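Local coordinates for protein monomethylamine methyltransferase mtmB1 (Methanosarcina barkeri, PDB 1NTH) that catalyses transfer of the methyl group of monomethylamine to the corrinoid cofactor of its partner protein MtmC, a step in methanogenesis from methylamine, at residues L45-E50 and A315-A320; E310-A315 and A349-I354; T355-G360 and E388-T393. One frame throughout, in Å; residues are numbered along the deposited sequence.

Contact 1 (L45-E50 and A315-A320); sequences LDFKGE and AGWACA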
loop_
_atom_site.group_PDB
_atom_site.type_symbol
_atom_site.label_atom_id
_atom_site.label_comp_id
_atom_site.label_asym_id
_atom_site.label_seq_id
_atom_site.Cartn_x
_atom_site.Cartn_y
_atom_site.Cartn_z
ATOM N N LEU A 45 -10.448 19.609 50.027
ATOM C CA LEU A 45 -11.236 18.726 49.179
ATOM C C LEU A 45 -12.214 17.867 49.972
ATOM O O LEU A 45 -11.842 17.209 50.942
ATOM C CB LEU A 45 -10.315 17.833 48.343
ATOM C CG LEU A 45 -9.311 18.574 47.457
ATOM C CD1 LEU A 45 -8.510 17.560 46.646
ATOM C CD2 LEU A 45 -10.041 19.541 46.532
ATOM N N ASP A 46 -13.472 17.889 49.545
ATOM C CA ASP A 46 -14.543 17.127 50.176
ATOM C C ASP A 46 -15.565 16.846 49.079
ATOM O O ASP A 46 -16.231 17.763 48.598
ATOM C CB ASP A 46 -15.193 17.955 51.288
ATOM C CG ASP A 46 -16.204 17.160 52.098
ATOM O OD1 ASP A 46 -16.636 16.084 51.637
ATOM O OD2 ASP A 46 -16.576 17.620 53.200
ATOM N N PHE A 47 -15.685 15.583 48.679
ATOM C CA PHE A 47 -16.613 15.212 47.613
ATOM C C PHE A 47 -18.058 15.061 48.078
ATOM O O PHE A 47 -18.969 14.901 47.264
ATOM C CB PHE A 47 -16.137 13.929 46.928
ATOM C CG PHE A 47 -14.799 14.064 46.241
ATOM C CD1 PHE A 47 -14.174 15.307 46.120
ATOM C CD2 PHE A 47 -14.170 12.946 45.702
ATOM C CE1 PHE A 47 -12.944 15.429 45.472
ATOM C CE2 PHE A 47 -12.941 13.061 45.052
ATOM C CZ PHE A 47 -12.328 14.301 44.939
ATOM N N LYS A 48 -18.258 15.103 49.390
ATOM C CA LYS A 48 -19.590 15.016 49.981
ATOM C C LYS A 48 -20.509 13.929 49.417
ATOM O O LYS A 48 -21.687 14.177 49.153
ATOM C CB LYS A 48 -20.269 16.382 49.870
ATOM C CG LYS A 48 -19.450 17.497 50.503
ATOM C CD LYS A 48 -20.006 18.872 50.187
ATOM C CE LYS A 48 -19.117 19.956 50.780
ATOM N NZ LYS A 48 -19.559 21.327 50.401
ATOM N N GLY A 49 -19.967 12.729 49.235
ATOM C CA GLY A 49 -20.763 11.618 48.747
ATOM C C GLY A 49 -21.216 11.618 47.297
ATOM O O GLY A 49 -21.921 10.698 46.880
ATOM N N GLU A 50 -20.834 12.629 46.526
ATOM C CA GLU A 50 -21.232 12.688 45.120
ATOM C C GLU A 50 -20.352 11.811 44.243
ATOM O O GLU A 50 -19.147 11.718 44.466
ATOM C CB GLU A 50 -21.149 14.120 44.585
ATOM C CG GLU A 50 -22.202 15.075 45.099
ATOM C CD GLU A 50 -22.279 16.333 44.251
ATOM O OE1 GLU A 50 -21.240 17.012 44.092
ATOM O OE2 GLU A 50 -23.374 16.641 43.734
ATOM N N ALA A 315 -13.222 7.909 40.000
ATOM C CA ALA A 315 -13.263 8.027 38.544
ATOM C C ALA A 315 -14.152 9.188 38.093
ATOM O O ALA A 315 -13.780 9.956 37.200
ATOM C CB ALA A 315 -13.756 6.722 37.928
ATOM N N GLY A 316 -15.324 9.311 38.707
ATOM C CA GLY A 316 -16.244 10.377 38.343
ATOM C C GLY A 316 -15.668 11.764 38.547
ATOM O O GLY A 316 -15.780 12.624 37.672
ATOM N N TRP A 317 -15.050 11.992 39.702
ATOM C CA TRP A 317 -14.459 13.292 39.987
ATOM C C TRP A 317 -13.233 13.568 39.126
ATOM O O TRP A 317 -13.057 14.680 38.633
ATOM C CB TRP A 317 -14.083 13.407 41.471
ATOM C CG TRP A 317 -15.242 13.774 42.346
ATOM C CD1 TRP A 317 -16.251 12.955 42.767
ATOM C CD2 TRP A 317 -15.531 15.074 42.874
ATOM N NE1 TRP A 317 -17.153 13.667 43.526
ATOM C CE2 TRP A 317 -16.735 14.969 43.607
ATOM C CE3 TRP A 317 -14.889 16.318 42.798
ATOM C CZ2 TRP A 317 -17.311 16.065 44.264
ATOM C CZ3 TRP A 317 -15.462 17.410 43.452
ATOM C CH2 TRP A 317 -16.661 17.272 44.176
ATOM N N ALA A 318 -12.386 12.562 38.943
ATOM C CA ALA A 318 -11.186 12.751 38.135
ATOM C C ALA A 318 -11.552 13.109 36.693
ATOM O O ALA A 318 -11.020 14.066 36.128
ATOM C CB ALA A 318 -10.327 11.489 38.165
ATOM N N CYS A 319 -12.470 12.350 36.106
ATOM C CA CYS A 319 -12.872 12.601 34.727
ATOM C C CYS A 319 -13.635 13.908 34.546
ATOM O O CYS A 319 -13.388 14.646 33.592
ATOM C CB CYS A 319 -13.717 11.445 34.193
ATOM S SG CYS A 319 -14.075 11.609 32.420
ATOM N N ALA A 320 -14.567 14.200 35.449
ATOM C CA ALA A 320 -15.329 15.438 35.336
ATOM C C ALA A 320 -14.375 16.622 35.395
ATOM O O ALA A 320 -14.524 17.597 34.660
ATOM C CB ALA A 320 -16.359 15.538 36.458
#

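Contact 2 (E310-A315 and A349-I354); sequences ETLMIA and ASAQSI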
loop_
_atom_site.group_PDB
_atom_site.type_symbol
_atom_site.label_atom_id
_atom_site.label_comp_id
_atom_site.label_asym_id
_atom_site.label_seq_id
_atom_site.Cartn_x
_atom_site.Cartn_y
_atom_site.Cartn_z
ATOM N N GLU A 310 -16.435 3.854 46.377
ATOM C CA GLU A 310 -15.253 4.703 46.415
ATOM C C GLU A 310 -14.556 4.876 45.069
ATOM O O GLU A 310 -14.219 5.996 44.688
ATOM C CB GLU A 310 -14.248 4.174 47.441
ATOM C CG GLU A 310 -14.790 4.145 48.865
ATOM C CD GLU A 310 -15.401 2.808 49.249
ATOM O OE1 GLU A 310 -15.738 2.006 48.351
ATOM O OE2 GLU A 310 -15.556 2.564 50.466
ATOM N N THR A 311 -14.344 3.776 44.353
ATOM C CA THR A 311 -13.666 3.841 43.061
ATOM C C THR A 311 -14.503 4.558 41.998
ATOM O O THR A 311 -13.954 5.210 41.108
ATOM C CB THR A 311 -13.266 2.429 42.562
ATOM O OG1 THR A 311 -14.418 1.584 42.514
ATOM C CG2 THR A 311 -12.231 1.813 43.499
ATOM N N LEU A 312 -15.824 4.440 42.083
ATOM C CA LEU A 312 -16.685 5.129 41.129
ATOM C C LEU A 312 -16.592 6.635 41.386
ATOM O O LEU A 312 -16.551 7.433 40.450
ATOM C CB LEU A 312 -18.136 4.649 41.260
ATOM C CG LEU A 312 -18.406 3.216 40.780
ATOM C CD1 LEU A 312 -19.847 2.829 41.084
ATOM C CD2 LEU A 312 -18.135 3.113 39.274
ATOM N N MET A 313 -16.541 7.025 42.659
ATOM C CA MET A 313 -16.425 8.439 43.009
ATOM C C MET A 313 -15.087 8.998 42.533
ATOM O O MET A 313 -15.016 10.120 42.030
ATOM C CB MET A 313 -16.554 8.626 44.524
ATOM C CG MET A 313 -17.957 8.381 45.051
ATOM S SD MET A 313 -18.013 8.414 46.856
ATOM C CE MET A 313 -17.732 10.148 47.177
ATOM N N ILE A 314 -14.027 8.213 42.694
ATOM C CA ILE A 314 -12.701 8.638 42.263
ATOM C C ILE A 314 -12.696 8.870 40.752
ATOM O O ILE A 314 -12.235 9.910 40.279
ATOM C CB ILE A 314 -11.636 7.578 42.630
ATOM C CG1 ILE A 314 -11.507 7.497 44.156
ATOM C CG2 ILE A 314 -10.290 7.927 41.992
ATOM C CD1 ILE A 314 -10.728 6.296 44.647
ATOM N N ALA A 315 -13.222 7.909 40.000
ATOM C CA ALA A 315 -13.263 8.027 38.544
ATOM C C ALA A 315 -14.152 9.188 38.093
ATOM O O ALA A 315 -13.780 9.956 37.200
ATOM C CB ALA A 315 -13.756 6.722 37.928
ATOM N N ALA A 349 -21.176 -3.582 36.316
ATOM C CA ALA A 349 -20.702 -2.930 35.102
ATOM C C ALA A 349 -21.607 -1.755 34.749
ATOM O O ALA A 349 -21.137 -0.726 34.262
ATOM C CB ALA A 349 -20.664 -3.930 33.952
ATOM N N SER A 350 -22.905 -1.907 34.993
ATOM C CA SER A 350 -23.859 -0.845 34.696
ATOM C C SER A 350 -23.578 0.399 35.532
ATOM O O SER A 350 -23.612 1.519 35.024
ATOM C CB SER A 350 -25.292 -1.323 34.949
ATOM O OG SER A 350 -25.663 -2.327 34.025
ATOM N N ALA A 351 -23.310 0.202 36.819
ATOM C CA ALA A 351 -23.022 1.332 37.693
ATOM C C ALA A 351 -21.814 2.095 37.162
ATOM O O ALA A 351 -21.799 3.326 37.167
ATOM C CB ALA A 351 -22.754 0.848 39.118
ATOM N N GLN A 352 -20.803 1.370 36.693
ATOM C CA GLN A 352 -19.618 2.041 36.178
ATOM C C GLN A 352 -19.893 2.730 34.845
ATOM O O GLN A 352 -19.360 3.804 34.580
ATOM C CB GLN A 352 -18.452 1.066 36.028
ATOM C CG GLN A 352 -17.142 1.793 35.788
ATOM C CD GLN A 352 -15.945 0.877 35.788
ATOM O OE1 GLN A 352 -15.951 -0.173 36.433
ATOM N NE2 GLN A 352 -14.895 1.281 35.080
ATOM N N SER A 353 -20.723 2.114 34.008
ATOM C CA SER A 353 -21.054 2.715 32.720
ATOM C C SER A 353 -21.819 4.021 32.943
ATOM O O SER A 353 -21.615 5.004 32.232
ATOM C CB SER A 353 -21.892 1.747 31.881
ATOM O OG SER A 353 -22.217 2.320 30.625
ATOM N N ILE A 354 -22.698 4.036 33.940
ATOM C CA ILE A 354 -23.456 5.243 34.245
ATOM C C ILE A 354 -22.482 6.335 34.692
ATOM O O ILE A 354 -22.530 7.466 34.208
ATOM C CB ILE A 354 -24.487 4.987 35.371
ATOM C CG1 ILE A 354 -25.591 4.061 34.859
ATOM C CG2 ILE A 354 -25.058 6.311 35.876
ATOM C CD1 ILE A 354 -26.517 3.538 35.955
#

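Contact 3 (T355-G360 and E388-T393); sequences TDTASG and EVARAT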
loop_
_atom_site.group_PDB
_atom_site.type_symbol
_atom_site.label_atom_id
_atom_site.label_comp_id
_atom_site.label_asym_id
_atom_site.label_seq_id
_atom_site.Cartn_x
_atom_site.Cartn_y
_atom_site.Cartn_z
ATOM N N THR A 355 -21.587 5.978 35.606
ATOM C CA THR A 355 -20.601 6.916 36.129
ATOM C C THR A 355 -19.671 7.453 35.043
ATOM O O THR A 355 -19.468 8.663 34.934
ATOM C CB THR A 355 -19.743 6.251 37.221
ATOM O OG1 THR A 355 -20.598 5.746 38.256
ATOM C CG2 THR A 355 -18.759 7.252 37.818
ATOM N N ASP A 356 -19.110 6.550 34.243
ATOM C CA ASP A 356 -18.190 6.943 33.179
ATOM C C ASP A 356 -18.850 7.804 32.106
ATOM O O ASP A 356 -18.279 8.796 31.652
ATOM C CB ASP A 356 -17.575 5.705 32.520
ATOM C CG ASP A 356 -16.626 4.962 33.443
ATOM O OD1 ASP A 356 -16.111 5.589 34.397
ATOM O OD2 ASP A 356 -16.383 3.760 33.202
ATOM N N THR A 357 -20.050 7.420 31.695
ATOM C CA THR A 357 -20.768 8.172 30.674
ATOM C C THR A 357 -21.113 9.578 31.160
ATOM O O THR A 357 -20.821 10.570 30.487
ATOM C CB THR A 357 -22.063 7.436 30.266
ATOM O OG1 THR A 357 -21.727 6.149 29.734
ATOM C CG2 THR A 357 -22.829 8.232 29.219
ATOM N N ALA A 358 -21.718 9.675 32.339
ATOM C CA ALA A 358 -22.099 10.977 32.871
ATOM C C ALA A 358 -20.913 11.863 33.238
ATOM O O ALA A 358 -20.995 13.084 33.122
ATOM C CB ALA A 358 -23.002 10.793 34.080
ATOM N N SER A 359 -19.808 11.259 33.669
ATOM C CA SER A 359 -18.638 12.044 34.061
ATOM C C SER A 359 -17.830 12.572 32.879
ATOM O O SER A 359 -16.923 13.382 33.061
ATOM C CB SER A 359 -17.730 11.234 35.000
ATOM O OG SER A 359 -17.137 10.123 34.349
ATOM N N GLY A 360 -18.143 12.105 31.673
ATOM C CA GLY A 360 -17.443 12.596 30.496
ATOM C C GLY A 360 -16.379 11.733 29.839
ATOM O O GLY A 360 -15.588 12.245 29.051
ATOM N N GLU A 388 -25.486 -0.428 26.272
ATOM C CA GLU A 388 -26.881 -0.003 26.389
ATOM C C GLU A 388 -27.054 1.004 27.519
ATOM O O GLU A 388 -27.800 1.976 27.395
ATOM C CB GLU A 388 -27.798 -1.202 26.638
ATOM C CG GLU A 388 -28.074 -2.037 25.402
ATOM C CD GLU A 388 -29.475 -2.619 25.403
ATOM O OE1 GLU A 388 -29.708 -3.632 26.099
ATOM O OE2 GLU A 388 -30.348 -2.047 24.715
ATOM N N VAL A 389 -26.358 0.761 28.622
ATOM C CA VAL A 389 -26.433 1.648 29.771
ATOM C C VAL A 389 -25.819 3.005 29.436
ATOM O O VAL A 389 -26.307 4.043 29.886
ATOM C CB VAL A 389 -25.729 1.025 30.993
ATOM C CG1 VAL A 389 -25.635 2.040 32.124
ATOM C CG2 VAL A 389 -26.510 -0.203 31.459
ATOM N N ALA A 390 -24.754 3.001 28.637
ATOM C CA ALA A 390 -24.115 4.255 28.248
ATOM C C ALA A 390 -25.099 5.086 27.425
ATOM O O ALA A 390 -25.205 6.299 27.604
ATOM C CB ALA A 390 -22.847 3.977 27.439
ATOM N N ARG A 391 -25.817 4.431 26.518
ATOM C CA ARG A 391 -26.794 5.127 25.690
ATOM C C ARG A 391 -27.886 5.731 26.569
ATOM O O ARG A 391 -28.281 6.882 26.384
ATOM C CB ARG A 391 -27.435 4.166 24.684
ATOM C CG ARG A 391 -28.442 4.844 23.765
ATOM C CD ARG A 391 -29.183 3.840 22.887
ATOM N NE ARG A 391 -30.057 2.970 23.666
ATOM C CZ ARG A 391 -29.850 1.669 23.849
ATOM N NH1 ARG A 391 -28.793 1.079 23.310
ATOM N NH2 ARG A 391 -30.705 0.959 24.574
ATOM N N ALA A 392 -28.367 4.946 27.529
ATOM C CA ALA A 392 -29.418 5.396 28.435
ATOM C C ALA A 392 -28.982 6.558 29.327
ATOM O O ALA A 392 -29.776 7.444 29.639
ATOM C CB ALA A 392 -29.886 4.228 29.298
ATOM N N THR A 393 -27.715 6.551 29.731
ATOM C CA THR A 393 -27.172 7.587 30.606
ATOM C C THR A 393 -26.850 8.906 29.904
ATOM O O THR A 393 -26.974 9.978 30.497
ATOM C CB THR A 393 -25.888 7.082 31.302
ATOM O OG1 THR A 393 -26.183 5.880 32.022
ATOM C CG2 THR A 393 -25.349 8.125 32.274
#

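Contact 1 (L45-E50 and A315-A320)
The phenyl ring of Phe47 lies almost flat on the indole of Trp317, a face-to-face stack with its centroid 3.7 Å from that of the five-membered ring and the planes only 5° apart. The rings are slightly offset, the phenyl lying over the five-membered ring and the CD2-CE3 side of the indole; Phe47 CG sits 3.4 Å from Trp317 CE2. Phe47 (chi1 -63°) and Trp317 (chi1 -82°) both hold CG beside the backbone N and anti to the carbonyl carbon, which turns the rings to meet. With one face taken by the phenyl, the indole uses its edge for a hydrogen bond, Trp317 NE1 to Glu50 O at 2.9 Å, in the indole plane but from above the carbonyl plane. That carbonyl ends a type I' turn from Phe47 to Glu50, overlapped at its start by an Asx turn, Asp46 OD1 accepting from Lys48 N. A leucine in place of Trp317 would probably leave Glu50 O without its indole donor and the Phe47 ring without a flat partner. The turn, between helices 24-42 and 56-73, is fixed by the stack to helix 309-325, with Ile271 and Thr275 of helix 271-288 against Phe47 and Met58 of helix 56-73 against Trp317.

Contact 2 (E310-A315 and A349-I354)
Leu312 reaches across to the neighbouring helix with both branches of its fork, each methyl meeting a different residue. CD2 comes down on the backbone of Gln352, 3.6 Å from Gln352 CA, and lies 3.9 Å from Gln352 CB and also close to CG, so it touches the root of the glutamine side chain and stays clear of the amide. CD1 goes to the preceding residue and meets the methyl of Ala351, with Leu312 CD1 and Ala351 CB 4.0 Å apart. The leucine has CG beside its backbone N (chi1 -70°) and chi2 near 180°, a common helical rotamer that carries the fork out to the second helix even though the bond from CA to CB does not aim straight at it. The two longer side chains run at a slant to each other. In Gln352, CG is anti to the backbone N (chi1 -168°) and the chain continues extended, which takes the amide past the leucine toward polar partners: OE1 is hydrogen-bonded to Thr306 OG1 and NE2 to Gln333 O. The amide is thus satisfied in a buried setting, while its aliphatic part supplies apolar surface to Leu312. No hydrogen bond joins the two segments; the contact is purely apolar. Its closest pair of CA atoms, Leu312 and Gln352, stands 6.5 Å apart, near enough for one leucine to bridge the helices. Helices 309-325 and 343-359 are successive helices on the outside of the TIM barrel, the first following strand 293-300 and the second strand 330-333. Val409 of helix 398-410 also packs on Leu312, and Leu408 of the same helix on Ala351.

Contact 3 (T355-G360 and E388-T393)
Thr357 and Thr393 meet through their carbon branches, slanted across one another, with Thr357 CG2 3.9 Å from Thr393 CB. Both threonines adopt the same conformation: chi1 is near -60° in both, which places each OG1 beside its own backbone N and each CG2 anti to it. In Thr393 this turns the hydroxyl back along its own helix, where OG1 donates to Val389 O at 2.8 Å. Val389 O also accepts from Thr393 N, the two donors arriving from opposite faces of the carbonyl plane. The methyl left facing the other helix lies over Thr357 CB and comes within 4.0 Å of the methyl of Ala358, measured from Thr393 CG2 to Ala358 CB. The hydroxyl of Thr357 likewise bonds within its own helix, to Ser353 O, and also rests against the methyl of Ala390, with Thr357 OG1 and Ala390 CB 3.4 Å apart. Two buried hydroxyls are thereby satisfied without any hydrogen bond across the interface. The partners are helices of the shell around the TIM barrel; the axes of the two short segments approach to 8.8 Å and cross at -36°. Leu364 of strand 363-366, between them in sequence, touches both Thr357 and Ala390. Helix 343-359 ends here in a Schellman motif at Gly360, whose positive phi would press a side chain against the preceding carbonyl oxygen. In the last turn Ser359 OG bonds to Thr355 O at 2.8 Å. On the far flank of helix 380-393, Arg391 NH2 forms a salt bridge to Glu388 OE2, which Arg448 NH2 also meets, and Arg391 packs on Asn96 of the second subunit.

How the contacts relate
From the N terminus, the loop at 45-50 meets helix 309-325, so contact 1 closes a span of 264 residues that includes much of the barrel. Contact 2 crosses it: its first segment, sharing Ala315 with contact 1, falls inside that span, and its second lies beyond, on helix 343-359. Contact 3 follows both in series, closing a short loop through strand 363-366 from the end of helix 343-359 to helix 380-393. Helix 309-325 thus links contacts 1 and 2, and helix 343-359 links contacts 2 and 3. Met313 packs on Glu50, Ile354 on Val389, and Cys319 on the backbone of Ser359, joining the early loop to three helices of the barrel's outer layer.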